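Long-range contacts in D-alanine--D-alanine ligase (Coxiella burnetii, PDB 3TQT), which probably catalyses the ATP-dependent joining of two D-alanines into D-alanyl-D-alanine, a building block of the bacterial peptidoglycan cell wall: residues Q23-I28 / G322-I326; A99-F103 / L347-I352. All coordinates share one frame; numbering follows the deposited sequence.

Contact 1. Residues Q23-I28 / G322-I326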
loop_
_atom_site.group_PDB
_atom_site.type_symbol
_atom_site.label_atom_id
_atom_site.label_comp_id
_atom_site.label_asym_id
_atom_site.label_seq_id
_atom_site.Cartn_x
_atom_site.Cartn_y
_atom_site.Cartn_z
ATOM N N GLN A 23 11.660 15.412 -15.399
ATOM C CA GLN A 23 12.477 14.955 -16.526
ATOM C C GLN A 23 12.021 13.587 -17.059
ATOM O O GLN A 23 12.022 13.363 -18.266
ATOM C CB GLN A 23 13.974 14.954 -16.207
ATOM C CG GLN A 23 14.549 16.360 -16.012
ATOM C CD GLN A 23 14.142 17.316 -17.133
ATOM O OE1 GLN A 23 13.576 18.388 -16.881
ATOM N NE2 GLN A 23 14.428 16.929 -18.376
ATOM N N SER A 24 11.646 12.684 -16.161
ATOM C CA SER A 24 11.048 11.410 -16.571
ATOM C C SER A 24 9.782 11.661 -17.383
ATOM O O SER A 24 9.598 11.103 -18.463
ATOM C CB SER A 24 10.737 10.533 -15.345
ATOM O OG SER A 24 11.931 10.181 -14.683
ATOM N N ALA A 25 8.902 12.503 -16.854
ATOM C CA ALA A 25 7.645 12.799 -17.521
ATOM C C ALA A 25 7.871 13.422 -18.892
ATOM O O ALA A 25 7.136 13.136 -19.831
ATOM C CB ALA A 25 6.783 13.704 -16.674
ATOM N N LYS A 26 8.884 14.276 -19.012
ATOM C CA LYS A 26 9.148 14.905 -20.296
ATOM C C LYS A 26 9.549 13.864 -21.330
ATOM O O LYS A 26 9.103 13.908 -22.466
ATOM C CB LYS A 26 10.213 15.986 -20.174
ATOM C CG LYS A 26 9.729 17.234 -19.469
ATOM C CD LYS A 26 10.851 18.258 -19.399
ATOM C CE LYS A 26 10.390 19.547 -18.751
ATOM N NZ LYS A 26 10.129 20.601 -19.762
ATOM N N ASN A 27 10.384 12.917 -20.938
ATOM C CA ASN A 27 10.795 11.884 -21.873
ATOM C C ASN A 27 9.605 11.050 -22.301
ATOM O O ASN A 27 9.432 10.745 -23.475
ATOM C CB ASN A 27 11.849 10.971 -21.248
ATOM C CG ASN A 27 12.364 9.938 -22.222
ATOM O OD1 ASN A 27 12.624 10.243 -23.386
ATOM N ND2 ASN A 27 12.491 8.703 -21.762
ATOM N N ILE A 28 8.788 10.676 -21.329
ATOM C CA ILE A 28 7.607 9.887 -21.616
ATOM C C ILE A 28 6.684 10.665 -22.554
ATOM O O ILE A 28 6.205 10.133 -23.555
ATOM C CB ILE A 28 6.882 9.525 -20.317
ATOM C CG1 ILE A 28 7.693 8.460 -19.564
ATOM C CG2 ILE A 28 5.452 9.029 -20.609
ATOM C CD1 ILE A 28 7.235 8.224 -18.150
ATOM N N GLY A 322 13.589 5.898 -12.682
ATOM C CA GLY A 322 13.803 7.022 -13.572
ATOM C C GLY A 322 13.411 6.634 -14.981
ATOM O O GLY A 322 13.598 5.491 -15.390
ATOM N N PHE A 323 12.857 7.584 -15.724
ATOM C CA PHE A 323 12.373 7.291 -17.067
ATOM C C PHE A 323 12.806 8.370 -18.049
ATOM O O PHE A 323 12.222 8.519 -19.132
ATOM C CB PHE A 323 10.850 7.141 -17.058
ATOM C CG PHE A 323 10.370 5.868 -17.663
ATOM C CD1 PHE A 323 9.988 4.804 -16.856
ATOM C CD2 PHE A 323 10.326 5.715 -19.040
ATOM C CE1 PHE A 323 9.529 3.619 -17.418
ATOM C CE2 PHE A 323 9.870 4.528 -19.609
ATOM C CZ PHE A 323 9.469 3.487 -18.796
ATOM N N THR A 324 13.837 9.125 -17.671
ATOM C CA THR A 324 14.421 10.110 -18.564
ATOM C C THR A 324 15.079 9.367 -19.709
ATOM O O THR A 324 15.261 8.161 -19.645
ATOM C CB THR A 324 15.485 10.973 -17.852
ATOM O OG1 THR A 324 16.724 10.259 -17.790
ATOM C CG2 THR A 324 15.019 11.319 -16.444
ATOM N N ASN A 325 15.453 10.085 -20.756
ATOM C CA ASN A 325 16.047 9.451 -21.934
ATOM C C ASN A 325 17.380 8.746 -21.670
ATOM O O ASN A 325 17.854 7.972 -22.495
ATOM C CB ASN A 325 16.201 10.473 -23.068
ATOM C CG ASN A 325 16.993 11.698 -22.643
ATOM O OD1 ASN A 325 17.706 11.679 -21.634
ATOM N ND2 ASN A 325 16.873 12.774 -23.416
ATOM N N ILE A 326 17.987 9.013 -20.522
ATOM C CA ILE A 326 19.233 8.336 -20.181
ATOM C C ILE A 326 19.071 7.414 -18.974
ATOM O O ILE A 326 20.050 6.839 -18.487
ATOM C CB ILE A 326 20.343 9.340 -19.855
ATOM C CG1 ILE A 326 20.010 10.094 -18.562
ATOM C CG2 ILE A 326 20.565 10.286 -21.016
ATOM C CD1 ILE A 326 21.143 10.964 -18.053
HETATM O O HOH W 1 14.373 13.243 -20.223
#
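Ser24 and Asn27, one helical turn apart on helix 18-31, grip the backbone of Phe323 at its two ends. Phe323 N donates to Ser24 OG over 2.9 Å, a nearly straight bond (160°); the same hydroxyl is also hydrogen-bonded to His107 and to Ile20 O, so three partners hold it. Asn27 stretches its side chain away from its own backbone N (chi1 -176°), and ND2 donates to Phe323 O over 2.7 Å, with Phe323 O close to the plane of the Asn27 amide. A small hydroxyl and a short amide suit this place, because the loop lies almost against the helix. Between and beside these bonds the packing is tight: Thr324 CG2 lies 3.6 Å from Ser24 N, and Ile28 CG1 comes within 3.8 Å of Phe323 CD2, the two side chains crossing at about a right angle. The other side is looser. There Gln23 and Asn325 are exposed, and a water donates to Gln23 O while accepting a long, weak bond from Asn325 N. Thr324 OG1 accepts from Ile326 N, closing an ST turn, and also bonds Ser327. The contact ties helix 18-31 of the N-terminal domain, backed by strand 5-12, to the ATP-grasp loop between strand 312-318 and helix 328-335.

Contact 2. Residues A99-F103 / L347-I352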
loop_
_atom_site.group_PDB
_atom_site.type_symbol
_atom_site.label_atom_id
_atom_site.label_comp_id
_atom_site.label_asym_id
_atom_site.label_seq_id
_atom_site.Cartn_x
_atom_site.Cartn_y
_atom_site.Cartn_z
ATOM N N ALA A 99 -9.414 10.820 -18.963
ATOM C CA ALA A 99 -8.201 10.041 -18.812
ATOM C C ALA A 99 -8.581 8.574 -18.956
ATOM O O ALA A 99 -9.424 8.070 -18.225
ATOM C CB ALA A 99 -7.545 10.310 -17.465
ATOM N N ASP A 100 -7.977 7.902 -19.924
ATOM C CA ASP A 100 -8.212 6.478 -20.133
ATOM C C ASP A 100 -7.179 5.652 -19.402
ATOM O O ASP A 100 -7.377 4.468 -19.131
ATOM C CB ASP A 100 -8.146 6.167 -21.620
ATOM C CG ASP A 100 -9.265 6.821 -22.375
ATOM O OD1 ASP A 100 -10.410 6.716 -21.892
ATOM O OD2 ASP A 100 -8.998 7.450 -23.422
ATOM N N CYS A 101 -6.057 6.285 -19.101
ATOM C CA CYS A 101 -4.996 5.616 -18.374
ATOM C C CYS A 101 -4.051 6.656 -17.811
ATOM O O CYS A 101 -3.775 7.679 -18.445
ATOM C CB CYS A 101 -4.252 4.619 -19.272
ATOM S SG CYS A 101 -2.937 3.680 -18.432
ATOM N N VAL A 102 -3.575 6.402 -16.601
ATOM C CA VAL A 102 -2.693 7.342 -15.927
ATOM C C VAL A 102 -1.301 6.748 -15.842
ATOM O O VAL A 102 -1.138 5.558 -15.591
ATOM C CB VAL A 102 -3.226 7.680 -14.521
ATOM C CG1 VAL A 102 -2.230 8.522 -13.758
ATOM C CG2 VAL A 102 -4.587 8.376 -14.631
ATOM N N PHE A 103 -0.297 7.581 -16.080
ATOM C CA PHE A 103 1.075 7.146 -15.990
ATOM C C PHE A 103 1.670 7.862 -14.785
ATOM O O PHE A 103 2.088 9.004 -14.890
ATOM C CB PHE A 103 1.807 7.546 -17.272
ATOM C CG PHE A 103 2.889 6.590 -17.685
ATOM C CD1 PHE A 103 2.854 5.981 -18.930
ATOM C CD2 PHE A 103 3.927 6.289 -16.825
ATOM C CE1 PHE A 103 3.845 5.107 -19.305
ATOM C CE2 PHE A 103 4.923 5.421 -17.199
ATOM C CZ PHE A 103 4.879 4.830 -18.441
ATOM N N LEU A 347 3.351 -0.701 -21.440
ATOM C CA LEU A 347 2.985 -0.314 -20.079
ATOM C C LEU A 347 1.529 0.152 -20.014
ATOM O O LEU A 347 0.802 -0.190 -19.085
ATOM C CB LEU A 347 3.929 0.763 -19.549
ATOM C CG LEU A 347 5.339 0.245 -19.246
ATOM C CD1 LEU A 347 6.300 1.413 -19.113
ATOM C CD2 LEU A 347 5.312 -0.604 -17.982
ATOM N N ILE A 348 1.107 0.930 -21.004
ATOM C CA ILE A 348 -0.282 1.380 -21.039
ATOM C C ILE A 348 -1.237 0.198 -21.251
ATOM O O ILE A 348 -2.262 0.094 -20.580
ATOM C CB ILE A 348 -0.485 2.481 -22.104
ATOM C CG1 ILE A 348 0.174 3.787 -21.632
ATOM C CG2 ILE A 348 -1.961 2.681 -22.419
ATOM C CD1 ILE A 348 0.400 4.797 -22.747
ATOM N N GLU A 349 -0.901 -0.697 -22.173
ATOM C CA GLU A 349 -1.743 -1.864 -22.416
ATOM C C GLU A 349 -1.873 -2.741 -21.164
ATOM O O GLU A 349 -2.970 -3.179 -20.824
ATOM C CB GLU A 349 -1.212 -2.680 -23.601
ATOM C CG GLU A 349 -1.500 -2.043 -24.967
ATOM C CD GLU A 349 -0.448 -2.389 -26.022
ATOM O OE1 GLU A 349 0.378 -3.292 -25.778
ATOM O OE2 GLU A 349 -0.439 -1.744 -27.093
ATOM N N LEU A 350 -0.749 -2.988 -20.497
ATOM C CA LEU A 350 -0.727 -3.758 -19.259
ATOM C C LEU A 350 -1.583 -3.111 -18.185
ATOM O O LEU A 350 -2.291 -3.791 -17.455
ATOM C CB LEU A 350 0.701 -3.875 -18.733
ATOM C CG LEU A 350 1.653 -4.785 -19.516
ATOM C CD1 LEU A 350 3.087 -4.537 -19.082
ATOM C CD2 LEU A 350 1.280 -6.240 -19.312
ATOM N N ALA A 351 -1.482 -1.792 -18.082
ATOM C CA ALA A 351 -2.267 -1.021 -17.126
ATOM C C ALA A 351 -3.764 -1.212 -17.371
ATOM O O ALA A 351 -4.535 -1.468 -16.442
ATOM C CB ALA A 351 -1.885 0.482 -17.213
ATOM N N ILE A 352 -4.179 -1.067 -18.625
ATOM C CA ILE A 352 -5.587 -1.189 -18.981
ATOM C C ILE A 352 -6.059 -2.621 -18.780
ATOM O O ILE A 352 -7.153 -2.849 -18.286
ATOM C CB ILE A 352 -5.854 -0.704 -20.415
ATOM C CG1 ILE A 352 -5.741 0.823 -20.453
ATOM C CG2 ILE A 352 -7.257 -1.119 -20.882
ATOM C CD1 ILE A 352 -5.580 1.401 -21.842
#
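Cys101 SG lies against the methyl of Ala351, 3.6 Å from its CB. The thiol swings anti to the backbone N (chi1 -178°), which carries it from strand 101-104 to the helix surface, where a residue as small as alanine lets the sulfur come close. Ile348 CG2 borders the same sulfur at 4.2 Å, and Ile352 CG1 lies equally far from Cys101 CB, so the slim cysteine is framed by three residues of one helical face. Strand 101-104 is an edge of the N-terminal domain's sheet, next to the parallel strand 5-12, with which Cys101 shares backbone hydrogen bonds through His6 and Ser8. Helix 340-370 belongs to the ATP-grasp half of the enzyme, so this packing joins the two parts of the fold. The axes of the short segments approach to 8.9 Å and run at 126° to each other, the strand thus passing obliquely over the helix. Two residues along the strand, Phe103 supplies bulk where cysteine gave little: its CZ reaches Leu347 CD1 at 3.8 Å, the two side chains crossing near a right angle, while Ile348 CG1 stands farther off, 4.4 Å from Phe103 CD1. In this largely buried seam of apolar side-chain contacts, Phe103, Leu347 and Ile348 fill the space beside the small Cys101-Ala351 pair. Asp100, at its margin, turns its carboxylate away to the backbone N of His6, and Leu347 packs on Leu235 of strand 228-236.

Overall arrangement
Contacts 1 and 2 both join the N-terminal domain to the ATP-grasp part of the chain, and their segments alternate in sequence. Their centres are about 17 Å apart, yet their apolar parts touch: Ile28 CD1 of contact 1 meets Phe103 CE2 of contact 2 at 3.8 Å, and Phe323 CZ packs on Leu347 CD1 at the same distance. Contact 1 lies nearer the predicted magnesium and ATP sites, Gly322 being about 8 Å from the side chain of Asn318, a predicted magnesium ligand, and about 9 Å from that of Glu231, predicted to bind ATP. Contact 2 lies away from these sites, where apolar packing takes over from the polar bonds of contact 1.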